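Local coordinates for glycerol dehydratase (Clostridium butyricum, PDB 1R9D), which probably dehydrates glycerol to 3-hydroxypropionaldehyde as a glycyl radical enzyme that does not depend on coenzyme B12, at residues A[337-342]-A[431-436]; A[375-380]-A[404-409]; A[64-69]-A[224-229]. All coordinates share one frame; numbering follows the deposited sequence.

Contact 1: residues A[337-342]-A[431-436]; sequences PMYQNL and IGCVEP
Tyr339 and Gly432 form the tight part of this buried contact. Tyr339 O lies 3.3 Å from Gly432 CA, and the CA-H...O contact is nearly straight at 166°. Tyr339 CA and Gly432 CA are 4.7 Å apart. Asn341 adds the hydrogen bond that crosses the contact. Its ND2 donates to Gly432 O over 3.1 Å, with an N-H...O angle of 164°. The oxygen lies close to the amide plane of Asn341, but the donor sits well above the plane of the Gly432 carbonyl. CG of Asn341 is anti to the backbone N (chi1 -156°), which carries the amide across to the loop. The other end of the amide, OD1, is hydrogen-bonded to Ser377 OG, so both ends of the amide are held.

Residues 432-434 link the antiparallel strands 429-431 and 435-437. The Gly-Cys-Val-Glu-Pro sequence and the central position are consistent with the cysteine loop of glycyl radical enzymes. In relatives, the cysteine of this loop is thought to carry a thiyl radical.

The looser part lies at Cys433. Its SG meets the Tyr339 ring obliquely, 3.7 Å from CD2 and 4.7 Å from the ring centroid. Pro337 CB lies over one face of that ring, near its rim. Tyr764 meets the ring edge-to-face and follows Gly763, the predicted glycine radical site. Farther from Tyr339, Glu435 braces the loop from within. Its OE2 accepts from Cys433 N and Val434 N, each at 3.0 Å, and both donors come from the same face of the carboxylate. Its other oxygen, OE1, is hydrogen-bonded to a bound glycerol.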
# COMPACT_ATOMS: atom_id res chain seq x y z
N PRO A 337 25.50 -19.26 -11.47
CA PRO A 337 24.48 -20.14 -10.88
C PRO A 337 23.03 -19.65 -10.83
O PRO A 337 22.77 -18.48 -10.58
CB PRO A 337 25.03 -20.37 -9.47
CG PRO A 337 25.55 -19.00 -9.14
CD PRO A 337 26.29 -18.60 -10.42
N MET A 338 22.10 -20.58 -11.07
CA MET A 338 20.67 -20.29 -11.00
C MET A 338 20.04 -21.11 -9.88
O MET A 338 18.90 -20.84 -9.47
CB MET A 338 19.96 -20.61 -12.33
CG MET A 338 20.28 -19.63 -13.45
SD MET A 338 20.13 -17.90 -12.97
CE MET A 338 18.37 -17.78 -12.58
N TYR A 339 20.77 -22.11 -9.40
CA TYR A 339 20.32 -22.97 -8.30
C TYR A 339 18.94 -23.62 -8.47
O TYR A 339 18.13 -23.60 -7.55
CB TYR A 339 20.32 -22.18 -6.99
CG TYR A 339 21.60 -21.43 -6.70
CD1 TYR A 339 21.75 -20.10 -7.09
CD2 TYR A 339 22.67 -22.05 -6.04
CE1 TYR A 339 22.92 -19.40 -6.83
CE2 TYR A 339 23.85 -21.36 -5.78
CZ TYR A 339 23.97 -20.04 -6.17
OH TYR A 339 25.14 -19.35 -5.91
N GLN A 340 18.68 -24.20 -9.64
CA GLN A 340 17.40 -24.84 -9.89
C GLN A 340 17.47 -26.29 -9.41
O GLN A 340 17.87 -27.19 -10.16
CB GLN A 340 17.08 -24.78 -11.39
CG GLN A 340 17.11 -23.35 -11.92
CD GLN A 340 17.26 -23.28 -13.42
OE1 GLN A 340 16.35 -22.86 -14.13
NE2 GLN A 340 18.42 -23.69 -13.92
N ASN A 341 17.07 -26.52 -8.16
CA ASN A 341 17.14 -27.86 -7.60
C ASN A 341 16.01 -28.78 -8.06
O ASN A 341 14.83 -28.43 -8.00
CB ASN A 341 17.16 -27.78 -6.06
CG ASN A 341 17.81 -29.01 -5.43
OD1 ASN A 341 17.30 -30.12 -5.54
ND2 ASN A 341 18.95 -28.81 -4.78
N LEU A 342 16.40 -29.96 -8.52
CA LEU A 342 15.46 -30.98 -8.98
C LEU A 342 15.82 -32.23 -8.19
O LEU A 342 16.96 -32.68 -8.22
CB LEU A 342 15.63 -31.20 -10.49
CG LEU A 342 14.65 -32.14 -11.19
CD1 LEU A 342 14.60 -31.80 -12.69
CD2 LEU A 342 15.08 -33.59 -10.98
N ILE A 431 14.82 -26.52 -2.24
CA ILE A 431 14.91 -25.22 -2.91
C ILE A 431 16.37 -24.79 -2.95
O ILE A 431 17.07 -24.89 -1.95
CB ILE A 431 14.12 -24.13 -2.15
CG1 ILE A 431 12.64 -24.53 -2.06
CG2 ILE A 431 14.28 -22.78 -2.85
CD1 ILE A 431 12.00 -24.85 -3.41
N GLY A 432 16.83 -24.31 -4.11
CA GLY A 432 18.20 -23.84 -4.23
C GLY A 432 19.31 -24.81 -3.87
O GLY A 432 19.58 -25.76 -4.61
N CYS A 433 19.96 -24.58 -2.74
CA CYS A 433 21.06 -25.43 -2.30
C CYS A 433 20.65 -26.58 -1.38
O CYS A 433 20.90 -27.74 -1.69
CB CYS A 433 22.12 -24.60 -1.59
SG CYS A 433 23.00 -23.43 -2.66
N VAL A 434 20.03 -26.25 -0.25
CA VAL A 434 19.63 -27.27 0.73
C VAL A 434 18.36 -26.93 1.51
O VAL A 434 18.08 -27.56 2.53
CB VAL A 434 20.76 -27.49 1.77
CG1 VAL A 434 22.00 -28.05 1.09
CG2 VAL A 434 21.09 -26.18 2.46
N GLU A 435 17.57 -25.98 1.03
CA GLU A 435 16.36 -25.55 1.73
C GLU A 435 15.08 -26.35 1.42
O GLU A 435 14.54 -26.27 0.32
CB GLU A 435 16.15 -24.05 1.46
CG GLU A 435 17.45 -23.21 1.57
CD GLU A 435 18.08 -22.85 0.22
OE1 GLU A 435 17.51 -21.99 -0.50
OE2 GLU A 435 19.14 -23.41 -0.14
N PRO A 436 14.57 -27.11 2.40
CA PRO A 436 13.35 -27.91 2.19
C PRO A 436 12.03 -27.15 2.27
O PRO A 436 11.90 -26.18 3.01
CB PRO A 436 13.43 -28.99 3.28
CG PRO A 436 14.64 -28.64 4.12
CD PRO A 436 15.04 -27.23 3.79

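Contact 2: residues A[375-380]-A[404-409]; sequences SLSVRI and AYYNDE
OD1 of Asp408 is gripped twice, by Arg379 NE over 2.8 Å, on the syn side, and by Tyr428 OH. The other oxygen, OD2, takes Arg379 NH2, also over 2.8 Å, in a nearly straight bond (170°), and Gln347 NE2 as well. Arg379 thus holds the carboxylate side-on. OD2 lies in the guanidinium plane, although NH2 stands above the carboxylate plane. The two flat groups are 57° apart. A bend at chi3 (50°) turns the arginine onto the acid.

The backbones pair in parallel. Val378 N donates to Ala404 O (2.9 Å), and Tyr406 N donates to Val378 O (3.0 Å). Asp408 N continues the ladder to Ile380 O. On the face with Arg379, Ser377 OG sits at the edge of the Tyr406 ring, 3.3 Å from CE1, and is hydrogen-bonded to Asn341 OD1. On the other face, Val378 CG2 packs 3.5 Å from CD2 of Tyr405, and helix 712-728 covers that tyrosine. Asn407 is the N-cap of helix 408-417. Its OD1 takes a weak capping bond from Glu409 N and a bond from a water that also reaches Ile380 O weakly; ND2 binds Gly731 O.

Strands 375-380 and 404-407, joined through helix 386-397, form a beta-alpha-beta crossover. Strand 404-407 meets 733-738 antiparallel, but 341-344, 375-380 and 404-407 run parallel, consistent with part of the alpha/beta barrel of pyruvate formate lyase-like enzymes.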
# COMPACT_ATOMS: atom_id res chain seq x y z
N SER A 375 20.51 -28.64 -10.46
CA SER A 375 21.18 -29.11 -9.26
C SER A 375 20.43 -30.37 -8.87
O SER A 375 19.48 -30.33 -8.08
CB SER A 375 21.08 -28.05 -8.15
OG SER A 375 21.78 -26.87 -8.51
N LEU A 376 20.86 -31.50 -9.44
CA LEU A 376 20.22 -32.79 -9.20
C LEU A 376 20.45 -33.30 -7.78
O LEU A 376 21.57 -33.26 -7.26
CB LEU A 376 20.72 -33.82 -10.21
CG LEU A 376 20.08 -35.21 -10.16
CD1 LEU A 376 18.58 -35.10 -10.36
CD2 LEU A 376 20.69 -36.09 -11.25
N SER A 377 19.38 -33.81 -7.17
CA SER A 377 19.42 -34.29 -5.80
C SER A 377 18.62 -35.57 -5.64
O SER A 377 17.80 -35.91 -6.49
CB SER A 377 18.83 -33.22 -4.88
OG SER A 377 19.50 -31.98 -5.03
N VAL A 378 18.86 -36.28 -4.54
CA VAL A 378 18.11 -37.50 -4.27
C VAL A 378 17.71 -37.52 -2.79
O VAL A 378 18.45 -37.06 -1.92
CB VAL A 378 18.93 -38.79 -4.58
CG1 VAL A 378 19.36 -38.80 -6.05
CG2 VAL A 378 20.14 -38.89 -3.66
N ARG A 379 16.52 -38.03 -2.51
CA ARG A 379 16.06 -38.15 -1.13
C ARG A 379 16.38 -39.57 -0.69
O ARG A 379 16.26 -40.51 -1.47
CB ARG A 379 14.55 -37.91 -1.05
CG ARG A 379 14.17 -36.43 -1.07
CD ARG A 379 12.66 -36.23 -1.05
NE ARG A 379 12.02 -37.01 0.00
CZ ARG A 379 10.73 -36.93 0.32
NH1 ARG A 379 9.95 -36.08 -0.34
NH2 ARG A 379 10.23 -37.70 1.27
N ILE A 380 16.82 -39.71 0.56
CA ILE A 380 17.18 -41.01 1.11
C ILE A 380 16.41 -41.22 2.41
O ILE A 380 16.28 -40.29 3.20
CB ILE A 380 18.70 -41.07 1.42
CG1 ILE A 380 19.51 -40.86 0.14
CG2 ILE A 380 19.05 -42.39 2.10
CD1 ILE A 380 19.30 -41.94 -0.91
N ALA A 404 23.26 -34.40 -4.85
CA ALA A 404 23.31 -33.98 -3.45
C ALA A 404 22.37 -34.98 -2.77
O ALA A 404 21.35 -35.35 -3.34
CB ALA A 404 22.79 -32.56 -3.30
N TYR A 405 22.72 -35.43 -1.56
CA TYR A 405 21.90 -36.39 -0.81
C TYR A 405 21.20 -35.71 0.35
O TYR A 405 21.82 -34.93 1.07
CB TYR A 405 22.77 -37.54 -0.26
CG TYR A 405 23.48 -38.35 -1.33
CD1 TYR A 405 24.63 -37.87 -1.95
CD2 TYR A 405 22.99 -39.59 -1.72
CE1 TYR A 405 25.27 -38.61 -2.95
CE2 TYR A 405 23.63 -40.34 -2.72
CZ TYR A 405 24.76 -39.84 -3.32
OH TYR A 405 25.40 -40.58 -4.30
N TYR A 406 19.91 -36.00 0.52
CA TYR A 406 19.11 -35.41 1.60
C TYR A 406 18.45 -36.47 2.46
O TYR A 406 17.92 -37.45 1.95
CB TYR A 406 18.06 -34.46 1.01
CG TYR A 406 18.69 -33.32 0.27
CD1 TYR A 406 19.04 -33.44 -1.07
CD2 TYR A 406 19.01 -32.14 0.93
CE1 TYR A 406 19.69 -32.41 -1.74
CE2 TYR A 406 19.66 -31.10 0.27
CZ TYR A 406 20.00 -31.25 -1.06
OH TYR A 406 20.65 -30.23 -1.71
N ASN A 407 18.46 -36.22 3.77
CA ASN A 407 17.92 -37.17 4.75
C ASN A 407 16.47 -36.97 5.19
O ASN A 407 16.17 -36.09 5.98
CB ASN A 407 18.85 -37.14 5.98
CG ASN A 407 18.53 -38.22 6.98
OD1 ASN A 407 17.78 -39.15 6.70
ND2 ASN A 407 19.12 -38.11 8.17
N ASP A 408 15.58 -37.80 4.66
CA ASP A 408 14.15 -37.76 5.00
C ASP A 408 13.93 -37.89 6.51
O ASP A 408 13.05 -37.25 7.08
CB ASP A 408 13.43 -38.94 4.36
CG ASP A 408 13.01 -38.68 2.93
OD1 ASP A 408 13.57 -37.79 2.26
OD2 ASP A 408 12.10 -39.41 2.46
N GLU A 409 14.74 -38.74 7.14
CA GLU A 409 14.60 -39.02 8.57
C GLU A 409 14.77 -37.81 9.48
O GLU A 409 14.22 -37.79 10.58
CB GLU A 409 15.57 -40.14 8.96
CG GLU A 409 15.41 -41.43 8.15
CD GLU A 409 14.06 -42.11 8.32
OE1 GLU A 409 13.53 -42.11 9.45
OE2 GLU A 409 13.52 -42.65 7.32
O HOH W 1 17.91 -41.54 5.56

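Contact 3: residues A[64-69]-A[224-229]; sequences ITIRDQ and KKAKEI
Ile66 meets Lys225, Ala226 and Ile229 with no flat side chain among the four, so the contact is made by aliphatic branches rather than by ring faces and edges. The rings nearby belong to earlier turns of the same helix. Tyr222 touches both Ile64 and Ile66, and Tyr218 touches Ile64.

Ile66 does most of the work. Its outer chain is extended (chi2 -172°), which pushes CD1 against the helix. There CD1 lies 3.9 Å from Lys225 CG and 4.2 Å from Ala226 CB. CD1 of Ile229 approaches from the next turn and reaches CB of Ile66 at 3.8 Å. The two isoleucines cross at a slant.

This is plain packing of an extended loop on the long helix 197-230. The CB atoms of Ile64 and Ile66 are directed at the helix, though the end of Ile64 turns off. Thr65 and Arg67, between and after them, point away. Arg67 makes a salt bridge with Asp320 instead. Helix 236-252 packs against Ala226 and Ile229 as well, so these two residues are shared between the loop and that helix.

Lys225 lies at the border of the patch. Its chain bends at chi2 (76°) and runs past Ile66 in the opposite direction. Its CG packs 4.3 Å from CG2 of Ile64. The ammonium NZ stays 4.2 Å from Ile64 O, too far for a hydrogen bond.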
# COMPACT_ATOMS: atom_id res chain seq x y z
N ILE A 64 11.66 -13.77 -29.62
CA ILE A 64 11.45 -15.21 -29.50
C ILE A 64 12.58 -15.90 -30.27
O ILE A 64 13.07 -15.37 -31.26
CB ILE A 64 10.09 -15.61 -30.12
CG1 ILE A 64 8.96 -14.96 -29.32
CG2 ILE A 64 9.92 -17.11 -30.12
CD1 ILE A 64 8.99 -15.30 -27.84
N THR A 65 13.01 -17.07 -29.80
CA THR A 65 14.08 -17.79 -30.47
C THR A 65 13.97 -19.31 -30.35
O THR A 65 13.69 -19.85 -29.28
CB THR A 65 15.48 -17.41 -29.90
OG1 THR A 65 15.70 -16.00 -30.05
CG2 THR A 65 16.57 -18.17 -30.65
N ILE A 66 14.18 -19.98 -31.47
CA ILE A 66 14.17 -21.44 -31.50
C ILE A 66 15.56 -21.79 -32.02
O ILE A 66 15.91 -21.48 -33.16
CB ILE A 66 13.09 -22.00 -32.45
CG1 ILE A 66 11.70 -21.69 -31.88
CG2 ILE A 66 13.27 -23.51 -32.61
CD1 ILE A 66 10.55 -22.36 -32.60
N ARG A 67 16.37 -22.40 -31.16
CA ARG A 67 17.73 -22.76 -31.53
C ARG A 67 17.76 -24.02 -32.37
O ARG A 67 16.86 -24.85 -32.29
CB ARG A 67 18.59 -22.93 -30.27
CG ARG A 67 18.50 -21.74 -29.30
CD ARG A 67 19.51 -21.85 -28.16
NE ARG A 67 19.21 -20.95 -27.05
CZ ARG A 67 19.21 -19.62 -27.13
NH1 ARG A 67 19.49 -19.01 -28.27
NH2 ARG A 67 18.92 -18.90 -26.05
N ASP A 68 18.80 -24.17 -33.19
CA ASP A 68 18.92 -25.32 -34.06
C ASP A 68 18.85 -26.67 -33.34
O ASP A 68 19.47 -26.86 -32.29
CB ASP A 68 20.22 -25.24 -34.86
CG ASP A 68 20.40 -23.90 -35.56
OD1 ASP A 68 19.45 -23.45 -36.24
OD2 ASP A 68 21.49 -23.30 -35.43
N GLN A 69 18.08 -27.59 -33.91
CA GLN A 69 17.92 -28.95 -33.39
C GLN A 69 17.16 -29.11 -32.06
O GLN A 69 17.12 -30.21 -31.51
CB GLN A 69 19.29 -29.62 -33.26
CG GLN A 69 20.06 -29.74 -34.58
CD GLN A 69 19.23 -30.38 -35.69
OE1 GLN A 69 18.63 -31.44 -35.50
NE2 GLN A 69 19.19 -29.73 -36.85
N LYS A 224 3.72 -20.43 -33.83
CA LYS A 224 3.78 -19.76 -35.12
C LYS A 224 5.22 -19.73 -35.63
O LYS A 224 5.47 -19.92 -36.83
CB LYS A 224 3.25 -18.34 -35.01
CG LYS A 224 3.34 -17.55 -36.31
CD LYS A 224 3.10 -16.07 -36.09
CE LYS A 224 3.37 -15.29 -37.37
NZ LYS A 224 3.32 -13.81 -37.15
N LYS A 225 6.16 -19.47 -34.73
CA LYS A 225 7.57 -19.42 -35.08
C LYS A 225 8.02 -20.76 -35.65
O LYS A 225 8.75 -20.82 -36.64
CB LYS A 225 8.40 -19.09 -33.84
CG LYS A 225 9.87 -18.82 -34.11
CD LYS A 225 10.06 -17.44 -34.70
CE LYS A 225 11.53 -17.07 -34.77
NZ LYS A 225 11.72 -15.66 -35.20
N ALA A 226 7.58 -21.84 -35.00
CA ALA A 226 7.93 -23.20 -35.43
C ALA A 226 7.53 -23.48 -36.88
O ALA A 226 8.36 -23.88 -37.69
CB ALA A 226 7.28 -24.22 -34.49
N LYS A 227 6.25 -23.28 -37.19
CA LYS A 227 5.74 -23.51 -38.55
C LYS A 227 6.53 -22.68 -39.56
O LYS A 227 6.87 -23.16 -40.64
CB LYS A 227 4.26 -23.12 -38.64
CG LYS A 227 3.29 -24.19 -38.14
CD LYS A 227 3.26 -25.38 -39.09
CE LYS A 227 2.22 -26.40 -38.64
NZ LYS A 227 2.18 -27.61 -39.52
N GLU A 228 6.80 -21.44 -39.19
CA GLU A 228 7.54 -20.50 -40.02
C GLU A 228 8.92 -21.05 -40.38
O GLU A 228 9.38 -20.92 -41.52
CB GLU A 228 7.66 -19.18 -39.27
CG GLU A 228 8.61 -18.15 -39.85
CD GLU A 228 8.65 -16.88 -39.01
OE1 GLU A 228 9.53 -16.03 -39.25
OE2 GLU A 228 7.79 -16.74 -38.11
N ILE A 229 9.58 -21.67 -39.41
CA ILE A 229 10.90 -22.25 -39.63
C ILE A 229 10.77 -23.54 -40.43
O ILE A 229 11.57 -23.80 -41.33
CB ILE A 229 11.61 -22.55 -38.28
CG1 ILE A 229 11.89 -21.24 -37.54
CG2 ILE A 229 12.91 -23.30 -38.53
CD1 ILE A 229 12.53 -21.44 -36.16

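From the N terminus, contact 3 comes first. It closes a long, mostly helical loop between 64-69 and 224-229, and ties the chain after helix 47-61 to helix 197-230 near the surface. Contact 1 opens later, at 337-342, and closes at 431-436. It joins the start of strand 341-344 to the turn between strands 429-431 and 435-437. Contact 2 is nested inside that loop and pairs strands 375-380 and 404-407. Contacts 1 and 2 touch, because strands 341-344 and 375-380 are neighbours in one sheet, with a probable hydrogen bond from Ser377 N to Leu342 O (2.9 Å). Contact 3 stands apart, its centre about 30 Å from that of contact 1.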